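Local coordinates for sensory rhodopsin transducer (Thermotoga maritima, PDB 1NC7), which is of unknown biochemical function but belongs to the family of the Anabaena sensory rhodopsin transducer, binds magnesium ions and probably acts in signalling, at residues L44-I52 against S85-L93. Residues are numbered along the deposited sequence; the frame is centred on the assembly and turned at random.
Sequences LVSHESLCI and SLHLRLDKL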
loop_
_atom_site.group_PDB
_atom_site.type_symbol
_atom_site.label_atom_id
_atom_site.label_comp_id
_atom_site.label_asym_id
_atom_site.label_seq_id
_atom_site.Cartn_x
_atom_site.Cartn_y
_atom_site.Cartn_z
ATOM N N LEU D 44 12.571 -20.684 -3.282
ATOM C CA LEU D 44 12.464 -19.278 -2.912
ATOM C C LEU D 44 13.362 -18.807 -1.777
ATOM O O LEU D 44 13.652 -19.542 -0.835
ATOM C CB LEU D 44 11.014 -18.943 -2.546
ATOM C CG LEU D 44 9.925 -19.145 -3.599
ATOM C CD1 LEU D 44 8.576 -18.799 -2.989
ATOM C CD2 LEU D 44 10.202 -18.272 -4.812
ATOM N N VAL D 45 13.795 -17.558 -1.885
ATOM C CA VAL D 45 14.615 -16.926 -0.866
ATOM C C VAL D 45 13.917 -15.601 -0.581
ATOM O O VAL D 45 13.268 -15.038 -1.464
ATOM C CB VAL D 45 16.054 -16.645 -1.364
ATOM C CG1 VAL D 45 16.763 -17.954 -1.685
ATOM C CG2 VAL D 45 16.016 -15.746 -2.588
ATOM N N SER D 46 14.013 -15.126 0.653
ATOM C CA SER D 46 13.398 -13.855 1.012
ATOM C C SER D 46 14.041 -12.776 0.152
ATOM O O SER D 46 15.233 -12.831 -0.144
ATOM C CB SER D 46 13.632 -13.549 2.491
ATOM O OG SER D 46 12.953 -14.482 3.311
ATOM N N HIS D 47 13.252 -11.789 -0.252
ATOM C CA HIS D 47 13.789 -10.734 -1.093
ATOM C C HIS D 47 12.827 -9.572 -1.204
ATOM O O HIS D 47 11.744 -9.576 -0.628
ATOM C CB HIS D 47 14.054 -11.266 -2.504
ATOM C CG HIS D 47 12.814 -11.692 -3.231
ATOM N ND1 HIS D 47 12.267 -12.949 -3.095
ATOM C CD2 HIS D 47 11.997 -11.016 -4.073
ATOM C CE1 HIS D 47 11.165 -13.030 -3.821
ATOM N NE2 HIS D 47 10.978 -11.870 -4.424
ATOM N N GLU D 48 13.261 -8.562 -1.945
ATOM C CA GLU D 48 12.433 -7.406 -2.227
ATOM C C GLU D 48 12.558 -7.227 -3.722
ATOM O O GLU D 48 13.621 -7.469 -4.296
ATOM C CB GLU D 48 12.931 -6.148 -1.516
ATOM C CG GLU D 48 12.700 -6.162 -0.021
ATOM C CD GLU D 48 12.724 -4.775 0.585
ATOM O OE1 GLU D 48 13.604 -3.976 0.206
ATOM O OE2 GLU D 48 11.866 -4.484 1.445
ATOM N N SER D 49 11.457 -6.843 -4.352
ATOM C CA SER D 49 11.457 -6.615 -5.782
ATOM C C SER D 49 11.035 -5.180 -6.028
ATOM O O SER D 49 9.945 -4.767 -5.628
ATOM C CB SER D 49 10.486 -7.564 -6.492
ATOM O OG SER D 49 10.947 -8.906 -6.446
ATOM N N LEU D 50 11.921 -4.411 -6.652
ATOM C CA LEU D 50 11.603 -3.033 -6.988
ATOM C C LEU D 50 11.066 -3.151 -8.400
ATOM O O LEU D 50 11.819 -3.410 -9.342
ATOM C CB LEU D 50 12.856 -2.155 -6.972
ATOM C CG LEU D 50 12.627 -0.695 -7.378
ATOM C CD1 LEU D 50 11.634 -0.039 -6.424
ATOM C CD2 LEU D 50 13.953 0.052 -7.363
ATOM N N CYS D 51 9.757 -2.988 -8.543
ATOM C CA CYS D 51 9.129 -3.121 -9.845
ATOM C C CYS D 51 8.960 -1.775 -10.511
ATOM O O CYS D 51 8.413 -0.838 -9.929
ATOM C CB CYS D 51 7.799 -3.845 -9.688
ATOM S SG CYS D 51 8.034 -5.461 -8.903
ATOM N N ILE D 52 9.445 -1.697 -11.748
ATOM C CA ILE D 52 9.417 -0.468 -12.521
ATOM C C ILE D 52 8.770 -0.699 -13.878
ATOM O O ILE D 52 8.992 -1.731 -14.512
ATOM C CB ILE D 52 10.854 0.038 -12.763
ATOM C CG1 ILE D 52 11.635 0.038 -11.447
ATOM C CG2 ILE D 52 10.822 1.431 -13.375
ATOM C CD1 ILE D 52 13.114 0.349 -11.613
ATOM N N SER D 85 8.360 -3.888 -18.592
ATOM C CA SER D 85 8.292 -4.003 -17.143
ATOM C C SER D 85 9.643 -4.526 -16.672
ATOM O O SER D 85 10.358 -5.192 -17.426
ATOM C CB SER D 85 7.197 -5.005 -16.748
ATOM O OG SER D 85 7.197 -5.274 -15.350
ATOM N N LEU D 86 10.003 -4.204 -15.435
ATOM C CA LEU D 86 11.242 -4.699 -14.861
ATOM C C LEU D 86 11.032 -4.947 -13.375
ATOM O O LEU D 86 10.736 -4.021 -12.623
ATOM C CB LEU D 86 12.389 -3.700 -15.046
ATOM C CG LEU D 86 13.700 -4.134 -14.378
ATOM C CD1 LEU D 86 14.210 -5.414 -15.025
ATOM C CD2 LEU D 86 14.738 -3.028 -14.495
ATOM N N HIS D 87 11.147 -6.202 -12.958
ATOM C CA HIS D 87 11.011 -6.531 -11.543
ATOM C C HIS D 87 12.437 -6.767 -11.061
ATOM O O HIS D 87 12.976 -7.865 -11.190
ATOM C CB HIS D 87 10.157 -7.791 -11.334
ATOM C CG HIS D 87 8.701 -7.597 -11.631
ATOM N ND1 HIS D 87 7.709 -8.267 -10.946
ATOM C CD2 HIS D 87 8.068 -6.836 -12.556
ATOM C CE1 HIS D 87 6.529 -7.928 -11.437
ATOM N NE2 HIS D 87 6.719 -7.060 -12.415
ATOM N N LEU D 88 13.046 -5.720 -10.514
ATOM C CA LEU D 88 14.428 -5.797 -10.052
ATOM C C LEU D 88 14.589 -6.463 -8.691
ATOM O O LEU D 88 14.052 -5.990 -7.686
ATOM C CB LEU D 88 15.031 -4.391 -10.005
ATOM C CG LEU D 88 16.503 -4.294 -9.601
ATOM C CD1 LEU D 88 17.372 -4.959 -10.660
ATOM C CD2 LEU D 88 16.882 -2.833 -9.438
ATOM N N ARG D 89 15.331 -7.567 -8.670
ATOM C CA ARG D 89 15.587 -8.307 -7.435
ATOM C C ARG D 89 16.682 -7.602 -6.645
ATOM O O ARG D 89 17.857 -7.650 -7.007
ATOM C CB ARG D 89 16.004 -9.743 -7.763
ATOM C CG ARG D 89 14.847 -10.632 -8.192
ATOM C CD ARG D 89 13.976 -10.978 -6.993
ATOM N NE ARG D 89 14.680 -11.849 -6.055
ATOM C CZ ARG D 89 14.553 -13.171 -6.018
ATOM N NH1 ARG D 89 13.738 -13.789 -6.865
ATOM N NH2 ARG D 89 15.250 -13.881 -5.140
ATOM N N LEU D 90 16.285 -6.953 -5.557
ATOM C CA LEU D 90 17.218 -6.204 -4.725
ATOM C C LEU D 90 18.170 -7.065 -3.903
ATOM O O LEU D 90 19.180 -6.569 -3.406
ATOM C CB LEU D 90 16.442 -5.257 -3.805
ATOM C CG LEU D 90 15.496 -4.285 -4.521
ATOM C CD1 LEU D 90 14.873 -3.338 -3.509
ATOM C CD2 LEU D 90 16.253 -3.494 -5.574
ATOM N N ASP D 91 17.849 -8.347 -3.763
ATOM C CA ASP D 91 18.691 -9.273 -3.006
ATOM C C ASP D 91 19.891 -9.754 -3.819
ATOM O O ASP D 91 20.740 -10.487 -3.309
ATOM C CB ASP D 91 17.870 -10.486 -2.553
ATOM C CG ASP D 91 17.262 -11.247 -3.716
ATOM O OD1 ASP D 91 16.623 -10.607 -4.576
ATOM O OD2 ASP D 91 17.413 -12.486 -3.767
ATOM N N LYS D 92 19.961 -9.341 -5.080
ATOM C CA LYS D 92 21.058 -9.744 -5.955
ATOM C C LYS D 92 21.973 -8.574 -6.306
ATOM O O LYS D 92 22.646 -8.595 -7.337
ATOM C CB LYS D 92 20.494 -10.353 -7.241
ATOM C CG LYS D 92 19.570 -11.538 -7.007
ATOM C CD LYS D 92 19.007 -12.061 -8.317
ATOM C CE LYS D 92 18.096 -13.257 -8.092
ATOM N NZ LYS D 92 17.518 -13.757 -9.370
ATOM N N LEU D 93 22.010 -7.566 -5.440
ATOM C CA LEU D 93 22.824 -6.379 -5.687
ATOM C C LEU D 93 23.986 -6.177 -4.717
ATOM O O LEU D 93 24.643 -5.136 -4.744
ATOM C CB LEU D 93 21.939 -5.129 -5.663
ATOM C CG LEU D 93 20.771 -5.066 -6.650
ATOM C CD1 LEU D 93 20.008 -3.764 -6.449
ATOM C CD2 LEU D 93 21.290 -5.168 -8.073
HETATM O O HOH W 1 13.337 -16.437 -4.655
#
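With chi1 of His47 at 64°, its CG sits between the backbone N and the carbonyl carbon, and the Arg89 chain, bent at chi2 and chi3, folds back so that its guanidinium lies flat on the imidazole, the planes 19° apart and the centres 3.7 Å from each other. This stack closes one end of an antiparallel strand pair in the all-beta transducer fold, where strand 84-89 lies at the margin of its chain's larger sheet, beside strand 47-54. Hydrogen-bonded pairs Leu50-Leu88 and Ile52-Leu86 alternate with the non-hydrogen-bonded pairs Ser49-Arg89 and Cys51-His87, and Leu90 N extends the ladder to Glu48 O at 3.0 Å.

Bonds in or near their planes probably hold both flat groups in this orientation. His47 ND1 donates in the ring plane to Val45 O (2.8 Å), while Arg89 grips Asp91 side-on in a salt bridge, NE to OD1 at 2.7 Å and NH2 to OD2 at 2.9 Å, each oxygen met on its syn side, though with the donors tilted somewhat from the carboxylate plane. Water 1 ties Arg89 NH2 to Val45 N, and Val45 CG2 abuts the guanidinium edge. A leucine in place of Arg89 would probably leave the Asp91 carboxylate without its mate and His47 without the stacked cover on that face.

Leu50, Ile52, Leu86 and Leu88 turn to the other side of the sheet, packing against Ile62 and Ile64 of strand 60-68 and Val78 and Ile80 of strand 74-80. Glu48 is buried, its carboxylate paired with Arg117. Farther along the face that carries Ser49 and Arg89, His87 reaches the second subunit, NE2 bonding to Tyr101 O of that chain. Over one face of the His87 ring, displaced toward the rim, rests Cys51 SG, 3.5 Å from ND1.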